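Local coordinates for lipoprotein (Streptococcus pneumoniae, PDB 3CX3) that binds zinc as a pneumococcal surface lipoprotein and probably passes it to an ABC transporter for uptake, at residues 22-27 with 137-142; 60-65 with 74-79; 92-97 with 128-133; 199-204 with 238-243. One frame throughout, in Å; residues are numbered along the deposited sequence. Where two conformers were deposited one is given.

Contact 1 (22-27 with 137-142); sequences AMVKEV and DKLSEV
Val-27 and Leu-139 mark the nearest backbone approach of helices 18-28 and 125-142, with their CA atoms 8.8 Å apart, and side chains alone bridge that distance. Leu-139 does most of the work from its helix, reaching across with a single branch. Its CD2 methyl lies 3.9 Å from Val-24 CG1 and 4.2 Å from Val-27 CG1, so it meets two valines one turn apart on the facing helix. Val-24 holds CG1 anti to the backbone N (chi1 -170°), which places this methyl against the leucine, while its other methyl, CG2, is turned to Val-63 of strand 61-64. The side chains of Val-24 and Leu-139 cross at about a right angle and meet methyl to methyl.

Further apolar packing surrounds the contact. Leu-139 also rests on Leu-88 of strand 86-89, and Val-27 touches Tyr-150 of the long helix 147-173. The pair of helices thus lies against one face of the parallel sheet of this lobe. No hydrogen bond or charge links the two segments, so the contact rests on van der Waals packing and on the removal of three aliphatic side chains from water, with no directional bond to fix the helices against each other.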
loop_
_atom_site.group_PDB
_atom_site.type_symbol
_atom_site.label_atom_id
_atom_site.label_comp_id
_atom_site.label_asym_id
_atom_site.label_seq_id
_atom_site.Cartn_x
_atom_site.Cartn_y
_atom_site.Cartn_z
ATOM N N ALA A 22 -10.019 -0.236 -1.428
ATOM C CA ALA A 22 -10.511 0.899 -0.686
ATOM C C ALA A 22 -10.592 2.149 -1.519
ATOM O O ALA A 22 -11.432 3.003 -1.282
ATOM C CB ALA A 22 -9.622 1.144 0.495
HETATM N N MSE A 23 -9.697 2.264 -2.481
HETATM C CA MSE A 23 -9.586 3.460 -3.275
HETATM C C MSE A 23 -10.536 3.427 -4.473
HETATM O O MSE A 23 -10.962 4.473 -4.950
HETATM C CB MSE A 23 -8.149 3.607 -3.742
HETATM C CG MSE A 23 -7.579 4.950 -3.496
HETATM SE SE MSE A 23 -5.628 4.970 -3.518
HETATM C CE MSE A 23 -5.459 6.858 -3.595
ATOM N N VAL A 24 -10.858 2.235 -4.971
ATOM C CA VAL A 24 -11.861 2.126 -6.034
ATOM C C VAL A 24 -13.244 2.336 -5.427
ATOM O O VAL A 24 -14.076 3.062 -5.984
ATOM C CB VAL A 24 -11.816 0.779 -6.776
ATOM C CG1 VAL A 24 -12.692 0.846 -8.002
ATOM C CG2 VAL A 24 -10.415 0.445 -7.191
ATOM N N LYS A 25 -13.460 1.715 -4.270
ATOM C CA LYS A 25 -14.678 1.864 -3.487
ATOM C C LYS A 25 -14.954 3.304 -3.056
ATOM O O LYS A 25 -16.101 3.749 -3.031
ATOM C CB LYS A 25 -14.634 0.941 -2.263
ATOM C CG LYS A 25 -15.335 -0.394 -2.462
ATOM C CD LYS A 25 -15.696 -1.047 -1.133
ATOM C CE LYS A 25 -16.924 -1.955 -1.272
ATOM N NZ LYS A 25 -18.223 -1.206 -1.245
ATOM N N GLU A 26 -13.904 4.036 -2.710
ATOM C CA GLU A 26 -14.054 5.451 -2.379
ATOM C C GLU A 26 -14.358 6.289 -3.615
ATOM O O GLU A 26 -15.087 7.277 -3.518
ATOM C CB GLU A 26 -12.835 5.984 -1.629
ATOM C CG GLU A 26 -13.156 6.353 -0.194
ATOM C CD GLU A 26 -12.201 5.750 0.820
ATOM O OE1 GLU A 26 -11.424 6.512 1.426
ATOM O OE2 GLU A 26 -12.243 4.517 1.028
ATOM N N VAL A 27 -13.825 5.884 -4.767
ATOM C CA VAL A 27 -14.066 6.618 -6.001
ATOM C C VAL A 27 -15.463 6.349 -6.554
ATOM O O VAL A 27 -16.060 7.220 -7.186
ATOM C CB VAL A 27 -12.962 6.364 -7.069
ATOM C CG1 VAL A 27 -13.378 6.888 -8.440
ATOM C CG2 VAL A 27 -11.634 7.022 -6.637
ATOM N N ASP A 137 -10.052 8.787 -13.467
ATOM C CA ASP A 137 -9.843 8.986 -14.909
ATOM C C ASP A 137 -10.139 7.737 -15.737
ATOM O O ASP A 137 -11.002 7.749 -16.639
ATOM C CB ASP A 137 -8.418 9.466 -15.192
ATOM C CG ASP A 137 -8.170 10.894 -14.710
ATOM O OD1 ASP A 137 -7.086 11.445 -14.993
ATOM O OD2 ASP A 137 -9.061 11.474 -14.055
ATOM N N LYS A 138 -9.436 6.655 -15.419
ATOM C CA LYS A 138 -9.586 5.403 -16.160
ATOM C C LYS A 138 -10.991 4.865 -15.994
ATOM O O LYS A 138 -11.610 4.437 -16.965
ATOM C CB LYS A 138 -8.553 4.359 -15.707
ATOM C CG LYS A 138 -7.108 4.717 -16.021
ATOM C CD LYS A 138 -6.164 3.699 -15.373
ATOM C CE LYS A 138 -4.900 3.440 -16.180
ATOM N NZ LYS A 138 -4.129 4.673 -16.555
ATOM N N LEU A 139 -11.498 4.902 -14.766
ATOM C CA LEU A 139 -12.900 4.555 -14.515
ATOM C C LEU A 139 -13.850 5.429 -15.331
ATOM O O LEU A 139 -14.832 4.927 -15.899
ATOM C CB LEU A 139 -13.255 4.612 -13.030
ATOM C CG LEU A 139 -13.449 3.262 -12.317
ATOM C CD1 LEU A 139 -12.384 2.238 -12.724
ATOM C CD2 LEU A 139 -13.522 3.390 -10.773
ATOM N N SER A 140 -13.563 6.724 -15.423
ATOM C CA SER A 140 -14.517 7.608 -16.100
ATOM C C SER A 140 -14.390 7.612 -17.633
ATOM O O SER A 140 -15.294 8.089 -18.325
ATOM C CB SER A 140 -14.582 9.006 -15.468
ATOM O OG SER A 140 -13.397 9.730 -15.620
ATOM N N GLU A 141 -13.301 7.055 -18.170
ATOM C CA GLU A 141 -13.287 6.768 -19.613
ATOM C C GLU A 141 -14.007 5.445 -19.929
ATOM O O GLU A 141 -14.689 5.327 -20.938
ATOM C CB GLU A 141 -11.869 6.840 -20.204
ATOM C CG GLU A 141 -11.495 5.782 -21.294
ATOM C CD GLU A 141 -12.434 5.729 -22.513
ATOM O OE1 GLU A 141 -12.887 6.785 -23.016
ATOM O OE2 GLU A 141 -12.729 4.606 -22.966
ATOM N N VAL A 142 -13.869 4.462 -19.051
ATOM C CA VAL A 142 -14.518 3.159 -19.251
ATOM C C VAL A 142 -16.050 3.204 -19.076
ATOM O O VAL A 142 -16.796 2.555 -19.826
ATOM C CB VAL A 142 -13.849 2.079 -18.361
ATOM C CG1 VAL A 142 -14.831 0.963 -17.952
ATOM C CG2 VAL A 142 -12.624 1.527 -19.071
#

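Contact 2 (60-65 with 74-79); sequences DVFVYH and GSLDPN
Phe-62 and Leu-76 make the close part of this contact. The phenyl group leaves strand 61-64 with CG anti to the backbone N (chi1 179°), projecting from the sheet toward the loop that carries the leucine. One methyl, Leu-76 CD2, approaches one side of the ring obliquely: it is 4.0 Å from Phe-62 CD2 and 4.1 Å from Phe-62 CE2, and the two side chains cross at about a right angle. Leu-76 was modelled in two conformers, so the exact seat of this methyl is less certain than the pairing itself. Helix 50-58 supports both partners, since Ile-56 touches Phe-62 and Leu-76 alike, and Tyr-57 also packs on the leucine.

The other end is looser. Tyr-64 OH stands 4.4 Å from Gly-74 N, too far for a hydrogen bond, and Gly-74 is open to solvent with no side chain to reach back. Here the loop merely passes the phenol, whereas at Leu-76 it is anchored.

The arrangement belongs to an alpha/beta lobe built on a parallel sheet of strand order 2-1-3-4. Strand 61-64 runs inside that sheet, helix 50-58 lies over the face bearing Phe-62, and the loop leading on to the edge strand 86-89 lays one leucine against both Phe-62 and the helix.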
loop_
_atom_site.group_PDB
_atom_site.type_symbol
_atom_site.label_atom_id
_atom_site.label_comp_id
_atom_site.label_asym_id
_atom_site.label_seq_id
_atom_site.Cartn_x
_atom_site.Cartn_y
_atom_site.Cartn_z
ATOM N N ASP A 60 -16.231 -7.167 -15.081
ATOM C CA ASP A 60 -16.232 -6.098 -16.095
ATOM C C ASP A 60 -14.929 -5.290 -16.050
ATOM O O ASP A 60 -14.427 -4.840 -17.072
ATOM C CB ASP A 60 -17.398 -5.133 -15.869
ATOM C CG ASP A 60 -18.751 -5.791 -16.048
ATOM O OD1 ASP A 60 -19.128 -6.091 -17.210
ATOM O OD2 ASP A 60 -19.446 -5.970 -15.021
ATOM N N VAL A 61 -14.407 -5.095 -14.843
ATOM C CA VAL A 61 -13.207 -4.282 -14.631
ATOM C C VAL A 61 -12.272 -4.946 -13.636
ATOM O O VAL A 61 -12.708 -5.430 -12.600
ATOM C CB VAL A 61 -13.557 -2.843 -14.127
ATOM C CG1 VAL A 61 -12.299 -2.079 -13.703
ATOM C CG2 VAL A 61 -14.374 -2.067 -15.190
ATOM N N PHE A 62 -10.981 -4.976 -13.956
ATOM C CA PHE A 62 -9.994 -5.394 -12.980
ATOM C C PHE A 62 -8.934 -4.336 -12.742
ATOM O O PHE A 62 -8.325 -3.806 -13.688
ATOM C CB PHE A 62 -9.360 -6.726 -13.355
ATOM C CG PHE A 62 -8.303 -7.182 -12.383
ATOM C CD1 PHE A 62 -8.653 -7.575 -11.083
ATOM C CD2 PHE A 62 -6.968 -7.225 -12.758
ATOM C CE1 PHE A 62 -7.684 -8.005 -10.190
ATOM C CE2 PHE A 62 -5.985 -7.669 -11.858
ATOM C CZ PHE A 62 -6.346 -8.052 -10.578
ATOM N N VAL A 63 -8.719 -4.046 -11.461
ATOM C CA VAL A 63 -7.833 -2.964 -11.039
ATOM C C VAL A 63 -6.719 -3.460 -10.140
ATOM O O VAL A 63 -6.991 -4.015 -9.064
ATOM C CB VAL A 63 -8.611 -1.837 -10.305
ATOM C CG1 VAL A 63 -7.682 -0.737 -9.875
ATOM C CG2 VAL A 63 -9.691 -1.264 -11.194
ATOM N N TYR A 64 -5.471 -3.267 -10.589
ATOM C CA TYR A 64 -4.314 -3.553 -9.753
ATOM C C TYR A 64 -3.474 -2.293 -9.504
ATOM O O TYR A 64 -3.794 -1.219 -10.028
ATOM C CB TYR A 64 -3.501 -4.772 -10.280
ATOM C CG TYR A 64 -2.727 -4.513 -11.534
ATOM C CD1 TYR A 64 -3.352 -4.480 -12.768
ATOM C CD2 TYR A 64 -1.357 -4.280 -11.484
ATOM C CE1 TYR A 64 -2.625 -4.228 -13.919
ATOM C CE2 TYR A 64 -0.627 -4.025 -12.630
ATOM C CZ TYR A 64 -1.273 -3.994 -13.842
ATOM O OH TYR A 64 -0.545 -3.742 -14.989
ATOM N N HIS A 65 -2.434 -2.404 -8.671
ATOM C CA HIS A 65 -1.597 -1.250 -8.310
ATOM C C HIS A 65 -0.610 -0.915 -9.417
ATOM O O HIS A 65 -0.669 0.184 -9.964
ATOM C CB HIS A 65 -0.901 -1.474 -6.958
ATOM C CG HIS A 65 0.113 -0.427 -6.579
ATOM N ND1 HIS A 65 -0.223 0.880 -6.286
ATOM C CD2 HIS A 65 1.453 -0.519 -6.379
ATOM C CE1 HIS A 65 0.872 1.561 -5.970
ATOM N NE2 HIS A 65 1.899 0.729 -5.998
ATOM N N GLY A 74 0.097 -7.880 -16.205
ATOM C CA GLY A 74 0.674 -7.913 -17.518
ATOM C C GLY A 74 0.668 -9.408 -17.728
ATOM O O GLY A 74 0.956 -10.176 -16.800
ATOM N N SER A 75 0.286 -9.833 -18.921
ATOM C CA SER A 75 0.197 -11.252 -19.215
ATOM C C SER A 75 -1.186 -11.861 -18.976
ATOM O O SER A 75 -1.447 -12.984 -19.417
ATOM C CB SER A 75 1.306 -12.029 -18.508
ATOM O OG SER A 75 2.528 -11.837 -19.210
ATOM N N LEU A 76 -2.053 -11.132 -18.275
ATOM C CA LEU A 76 -3.484 -11.383 -18.350
ATOM C C LEU A 76 -3.871 -11.062 -19.783
ATOM O O LEU A 76 -3.530 -9.992 -20.290
ATOM C CB LEU A 76 -4.254 -10.479 -17.385
ATOM C CG LEU A 76 -4.885 -11.016 -16.097
ATOM C CD1 LEU A 76 -3.981 -11.969 -15.328
ATOM C CD2 LEU A 76 -5.288 -9.843 -15.224
ATOM N N ASP A 77 -4.552 -11.989 -20.449
ATOM C CA ASP A 77 -4.866 -11.815 -21.869
ATOM C C ASP A 77 -6.356 -11.981 -22.145
ATOM O O ASP A 77 -6.795 -13.050 -22.559
ATOM C CB ASP A 77 -4.016 -12.747 -22.740
ATOM C CG ASP A 77 -3.814 -12.215 -24.157
ATOM O OD1 ASP A 77 -4.334 -11.120 -24.495
ATOM O OD2 ASP A 77 -3.125 -12.906 -24.945
ATOM N N PRO A 78 -7.136 -10.906 -21.916
ATOM C CA PRO A 78 -8.587 -10.965 -22.052
ATOM C C PRO A 78 -8.999 -11.233 -23.492
ATOM O O PRO A 78 -9.965 -11.954 -23.738
ATOM C CB PRO A 78 -9.039 -9.566 -21.608
ATOM C CG PRO A 78 -7.891 -9.006 -20.841
ATOM C CD PRO A 78 -6.690 -9.559 -21.513
ATOM N N ASN A 79 -8.247 -10.663 -24.427
ATOM C CA ASN A 79 -8.563 -10.754 -25.843
ATOM C C ASN A 79 -7.746 -11.884 -26.446
ATOM O O ASN A 79 -6.738 -11.664 -27.114
ATOM C CB ASN A 79 -8.304 -9.402 -26.519
ATOM C CG ASN A 79 -9.044 -8.247 -25.824
ATOM O OD1 ASN A 79 -8.423 -7.291 -25.334
ATOM N ND2 ASN A 79 -10.379 -8.346 -25.768
#

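Contact 3 (92-97 with 128-133); sequences EGMTLE and AGEEAQ
Met-94, built as selenomethionine, reaches from the loop after strand 86-89 to Glu-130 and Glu-131 on helix 125-142. The backbones stay well apart here, the CA atoms of Met-94 and Glu-131 being 8.0 Å from each other, and this one side chain spans the interval. Its CB starts toward the helix, and CG lies anti to the carbonyl carbon, beside the backbone N (chi1 -70°). Neither atom comes close to the helix segment; with chi2 extended, they act as a spacer that carries the heavy atom outward. Selenium makes the first real contact, meeting the methylenes of Glu-131: Met-94 SE is 4.0 Å from Glu-131 CB and 4.1 Å from Glu-131 CG, the two side chains crossing at about a right angle. A bend at chi3 (57°) then turns the terminal methyl to the neighbouring residue, where Met-94 CE lies 4.2 Å from Glu-130 CG. Thr-121 and Lys-127 add further packing around the same side chain.

Glu-131 stretches past the selenium, and its carboxylate is engaged elsewhere, with OE2 hydrogen-bonded to His-65 ND1. The side chain of Glu-131 is about 13 Å from the bound zinc ion.

Two acidic residues therefore offer Met-94 only their aliphatic stems. The contact is apolar although two of its three partners are glutamates: the stems serve as packing surface, while the carboxylate of Glu-131 is held by His-65, where its negative charge would probably favour a proton on ND1.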
loop_
_atom_site.group_PDB
_atom_site.type_symbol
_atom_site.label_atom_id
_atom_site.label_comp_id
_atom_site.label_asym_id
_atom_site.label_seq_id
_atom_site.Cartn_x
_atom_site.Cartn_y
_atom_site.Cartn_z
ATOM N N GLU A 92 -0.333 3.854 -13.023
ATOM C CA GLU A 92 0.302 3.974 -14.323
ATOM C C GLU A 92 0.710 5.415 -14.598
ATOM O O GLU A 92 -0.081 6.340 -14.444
ATOM C CB GLU A 92 -0.620 3.461 -15.402
ATOM C CG GLU A 92 0.063 3.214 -16.732
ATOM C CD GLU A 92 -0.950 3.095 -17.840
ATOM O OE1 GLU A 92 -0.626 2.504 -18.889
ATOM O OE2 GLU A 92 -2.080 3.590 -17.643
ATOM N N GLY A 93 1.971 5.592 -14.985
ATOM C CA GLY A 93 2.550 6.915 -15.157
ATOM C C GLY A 93 3.293 7.406 -13.927
ATOM O O GLY A 93 4.288 8.118 -14.061
HETATM N N MSE A 94 2.811 7.050 -12.735
HETATM C CA MSE A 94 3.453 7.484 -11.470
HETATM C C MSE A 94 4.889 7.029 -11.350
HETATM O O MSE A 94 5.188 5.852 -11.492
HETATM C CB MSE A 94 2.693 6.973 -10.257
HETATM C CG MSE A 94 1.348 7.626 -10.063
HETATM SE SE MSE A 94 0.597 6.939 -8.439
HETATM C CE MSE A 94 1.994 7.383 -7.165
ATOM N N THR A 95 5.768 7.975 -11.067
ATOM C CA THR A 95 7.198 7.728 -11.103
ATOM C C THR A 95 7.620 7.125 -9.766
ATOM O O THR A 95 7.449 7.758 -8.728
ATOM C CB THR A 95 7.998 9.038 -11.473
ATOM O OG1 THR A 95 8.833 9.455 -10.394
ATOM C CG2 THR A 95 7.050 10.185 -11.825
ATOM N N LEU A 96 8.147 5.895 -9.804
ATOM C CA LEU A 96 8.577 5.156 -8.592
ATOM C C LEU A 96 10.083 5.232 -8.337
ATOM O O LEU A 96 10.893 5.143 -9.265
ATOM C CB LEU A 96 8.164 3.673 -8.658
ATOM C CG LEU A 96 6.756 3.170 -9.010
ATOM C CD1 LEU A 96 6.768 1.665 -9.177
ATOM C CD2 LEU A 96 5.709 3.566 -7.991
ATOM N N GLU A 97 10.457 5.369 -7.072
ATOM C CA GLU A 97 11.878 5.432 -6.715
ATOM C C GLU A 97 12.541 4.046 -6.744
ATOM O O GLU A 97 11.962 3.051 -6.293
ATOM C CB GLU A 97 12.121 6.214 -5.390
ATOM C CG GLU A 97 11.785 5.502 -4.056
ATOM C CD GLU A 97 11.506 6.474 -2.872
ATOM O OE1 GLU A 97 11.150 5.980 -1.773
ATOM O OE2 GLU A 97 11.623 7.718 -3.033
ATOM N N ALA A 128 -1.135 8.568 -2.489
ATOM C CA ALA A 128 -2.403 7.895 -2.487
ATOM C C ALA A 128 -3.309 8.800 -3.334
ATOM O O ALA A 128 -3.940 8.343 -4.282
ATOM C CB ALA A 128 -2.925 7.726 -1.079
ATOM N N GLY A 129 -3.316 10.095 -3.024
ATOM C CA GLY A 129 -4.086 11.081 -3.781
ATOM C C GLY A 129 -3.983 10.965 -5.285
ATOM O O GLY A 129 -4.999 10.790 -5.965
ATOM N N GLU A 130 -2.760 11.040 -5.812
ATOM C CA GLU A 130 -2.578 10.926 -7.263
ATOM C C GLU A 130 -3.100 9.617 -7.872
ATOM O O GLU A 130 -3.512 9.594 -9.046
ATOM C CB GLU A 130 -1.150 11.249 -7.746
ATOM C CG GLU A 130 0.000 11.043 -6.788
ATOM C CD GLU A 130 1.161 12.024 -7.087
ATOM O OE1 GLU A 130 1.410 12.945 -6.258
ATOM O OE2 GLU A 130 1.786 11.886 -8.172
ATOM N N GLU A 131 -3.119 8.556 -7.066
ATOM C CA GLU A 131 -3.518 7.243 -7.547
ATOM C C GLU A 131 -5.023 7.114 -7.588
ATOM O O GLU A 131 -5.558 6.403 -8.443
ATOM C CB GLU A 131 -2.906 6.137 -6.689
ATOM C CG GLU A 131 -2.789 4.837 -7.443
ATOM C CD GLU A 131 -2.241 3.722 -6.607
ATOM O OE1 GLU A 131 -1.441 3.995 -5.690
ATOM O OE2 GLU A 131 -2.602 2.558 -6.870
ATOM N N ALA A 132 -5.692 7.801 -6.658
ATOM C CA ALA A 132 -7.154 7.999 -6.655
ATOM C C ALA A 132 -7.640 8.638 -7.949
ATOM O O ALA A 132 -8.605 8.169 -8.551
ATOM C CB ALA A 132 -7.543 8.874 -5.486
ATOM N N GLN A 133 -6.961 9.720 -8.350
ATOM C CA GLN A 133 -7.199 10.426 -9.621
ATOM C C GLN A 133 -7.136 9.511 -10.842
ATOM O O GLN A 133 -8.119 9.379 -11.583
ATOM C CB GLN A 133 -6.177 11.560 -9.806
ATOM C CG GLN A 133 -6.681 12.931 -9.477
ATOM C CD GLN A 133 -7.364 13.585 -10.660
ATOM O OE1 GLN A 133 -8.474 13.214 -11.018
ATOM N NE2 GLN A 133 -6.692 14.560 -11.282
#

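Contact 4 (199-204 with 238-243); sequences LGIAGI and SKVAET
Ile-201 packs on Val-240 and Ala-241 just beyond residues 199-200 of an edge strand of the second parallel alpha/beta sheet, where the chain turns a corner at Ile-201 and faces the first turn of helix 239-245. Both branches of the isoleucine are used. Its CG2 methyl, anti to the backbone N when chi1 is -72°, sits 3.7 Å from Val-240 CG2, the two side chains sliding past each other in opposite directions. The longer branch starts beside the backbone N, and an extended chi2 carries Ile-201 CD1 on to 3.8 Å from Ala-241 CB.

One shell out, Pro-210 also touches the isoleucine, and backbone bonding to Thr-182 ties Ile-201 to the adjacent strand. Gly-203, a little farther on, bonds through its backbone to Thr-185, next to the zinc ligand His-184.

The helix brings its own bracing. Ser-238 is the N-cap: its OG accepts a weak bond from Ala-241 N at 2.9 Å, bent to 126° at the hydrogen. On the outer side a salt bridge joins Lys-239 NZ to the anti side of Glu-242 OE2. Lys-239 O takes two donors from a single residue, Thr-243 N at 2.8 Å and Thr-243 OG1 at 2.9 Å, the hydroxyl lying 40° out of the carbonyl plane.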
loop_
_atom_site.group_PDB
_atom_site.type_symbol
_atom_site.label_atom_id
_atom_site.label_comp_id
_atom_site.label_asym_id
_atom_site.label_seq_id
_atom_site.Cartn_x
_atom_site.Cartn_y
_atom_site.Cartn_z
ATOM N N LEU A 199 14.335 2.194 8.158
ATOM C CA LEU A 199 15.031 0.955 7.846
ATOM C C LEU A 199 14.046 -0.203 7.974
ATOM O O LEU A 199 13.320 -0.339 8.992
ATOM C CB LEU A 199 16.262 0.754 8.740
ATOM C CG LEU A 199 17.130 -0.478 8.475
ATOM C CD1 LEU A 199 17.928 -0.364 7.165
ATOM C CD2 LEU A 199 18.080 -0.708 9.636
ATOM N N GLY A 200 13.992 -1.017 6.923
ATOM C CA GLY A 200 13.195 -2.232 6.978
ATOM C C GLY A 200 14.061 -3.413 7.355
ATOM O O GLY A 200 15.219 -3.504 6.917
ATOM N N ILE A 201 13.517 -4.316 8.168
ATOM C CA ILE A 201 14.228 -5.561 8.454
ATOM C C ILE A 201 14.389 -6.370 7.150
ATOM O O ILE A 201 15.503 -6.816 6.799
ATOM C CB ILE A 201 13.574 -6.332 9.614
ATOM C CG1 ILE A 201 13.850 -5.594 10.919
ATOM C CG2 ILE A 201 14.152 -7.773 9.755
ATOM C CD1 ILE A 201 12.807 -5.821 11.985
ATOM N N ALA A 202 13.289 -6.495 6.404
ATOM C CA ALA A 202 13.321 -7.112 5.058
ATOM C C ALA A 202 13.370 -6.047 3.944
ATOM O O ALA A 202 13.162 -4.858 4.216
ATOM C CB ALA A 202 12.142 -8.031 4.874
ATOM N N GLY A 203 13.654 -6.464 2.706
ATOM C CA GLY A 203 13.653 -5.553 1.560
ATOM C C GLY A 203 12.254 -5.133 1.143
ATOM O O GLY A 203 11.309 -5.213 1.931
ATOM N N ILE A 204 12.075 -4.695 -0.094
ATOM C CA ILE A 204 10.720 -4.213 -0.444
ATOM C C ILE A 204 9.623 -5.274 -0.254
ATOM O O ILE A 204 8.480 -4.936 0.023
ATOM C CB ILE A 204 10.606 -3.458 -1.819
ATOM C CG1 ILE A 204 9.939 -4.317 -2.900
ATOM C CG2 ILE A 204 11.945 -2.834 -2.231
ATOM C CD1 ILE A 204 10.880 -4.881 -3.966
ATOM N N SER A 238 7.135 -12.252 10.942
ATOM C CA SER A 238 8.470 -11.870 11.395
ATOM C C SER A 238 8.718 -12.265 12.843
ATOM O O SER A 238 8.474 -11.509 13.784
ATOM C CB SER A 238 8.840 -10.413 11.134
ATOM O OG SER A 238 10.253 -10.263 11.073
ATOM N N LYS A 239 9.179 -13.498 12.978
ATOM C CA LYS A 239 9.943 -13.912 14.117
ATOM C C LYS A 239 11.253 -13.143 14.041
ATOM O O LYS A 239 11.787 -12.696 15.050
ATOM C CB LYS A 239 10.196 -15.414 14.037
ATOM C CG LYS A 239 9.120 -16.267 14.702
ATOM C CD LYS A 239 7.679 -15.818 14.364
ATOM C CE LYS A 239 6.693 -16.297 15.437
ATOM N NZ LYS A 239 6.892 -15.622 16.767
ATOM N N VAL A 240 11.750 -12.956 12.825
ATOM C CA VAL A 240 13.041 -12.306 12.622
ATOM C C VAL A 240 13.082 -10.871 13.202
ATOM O O VAL A 240 14.157 -10.350 13.510
ATOM C CB VAL A 240 13.537 -12.488 11.138
ATOM C CG1 VAL A 240 12.372 -12.776 10.224
ATOM C CG2 VAL A 240 14.382 -11.317 10.639
ATOM N N ALA A 241 11.900 -10.283 13.402
ATOM C CA ALA A 241 11.742 -9.054 14.187
ATOM C C ALA A 241 11.672 -9.354 15.683
ATOM O O ALA A 241 12.554 -8.943 16.415
ATOM C CB ALA A 241 10.522 -8.270 13.740
ATOM N N GLU A 242 10.639 -10.067 16.139
ATOM C CA GLU A 242 10.568 -10.519 17.532
ATOM C C GLU A 242 11.969 -10.730 18.090
ATOM O O GLU A 242 12.335 -10.180 19.131
ATOM C CB GLU A 242 9.811 -11.848 17.642
ATOM C CG GLU A 242 8.376 -11.776 18.165
ATOM C CD GLU A 242 7.345 -11.737 17.054
ATOM O OE1 GLU A 242 6.767 -10.653 16.839
ATOM O OE2 GLU A 242 7.113 -12.774 16.393
ATOM N N THR A 243 12.756 -11.519 17.366
ATOM C CA THR A 243 14.088 -11.920 17.796
ATOM C C THR A 243 15.117 -10.798 17.543
ATOM O O THR A 243 16.202 -11.023 16.998
ATOM C CB THR A 243 14.489 -13.279 17.146
ATOM O OG1 THR A 243 14.577 -13.128 15.728
ATOM C CG2 THR A 243 13.447 -14.380 17.454
#

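Contacts 1, 2 and 3 share one lobe, and contact 4 stands in the other, its centre about 34 Å from that of contact 1. Contacts 1 and 4 are buried and join aliphatic groups; contacts 2 and 3 are partly buried, each fastening a loop through one apolar side chain of that loop, Leu-76 or Met-94. Helix 125-142 serves contacts 1 and 3, also tied by the Lys-138 to Glu-92 salt bridge. Contact 1 packs on the face of strand 61-64 bearing Val-63, contact 2 uses the face bearing Phe-62, and contact 3 meets His-65, just past that strand, through a probable hydrogen bond from Glu-131. No hydrogen bond or salt bridge crosses any of the four contacts.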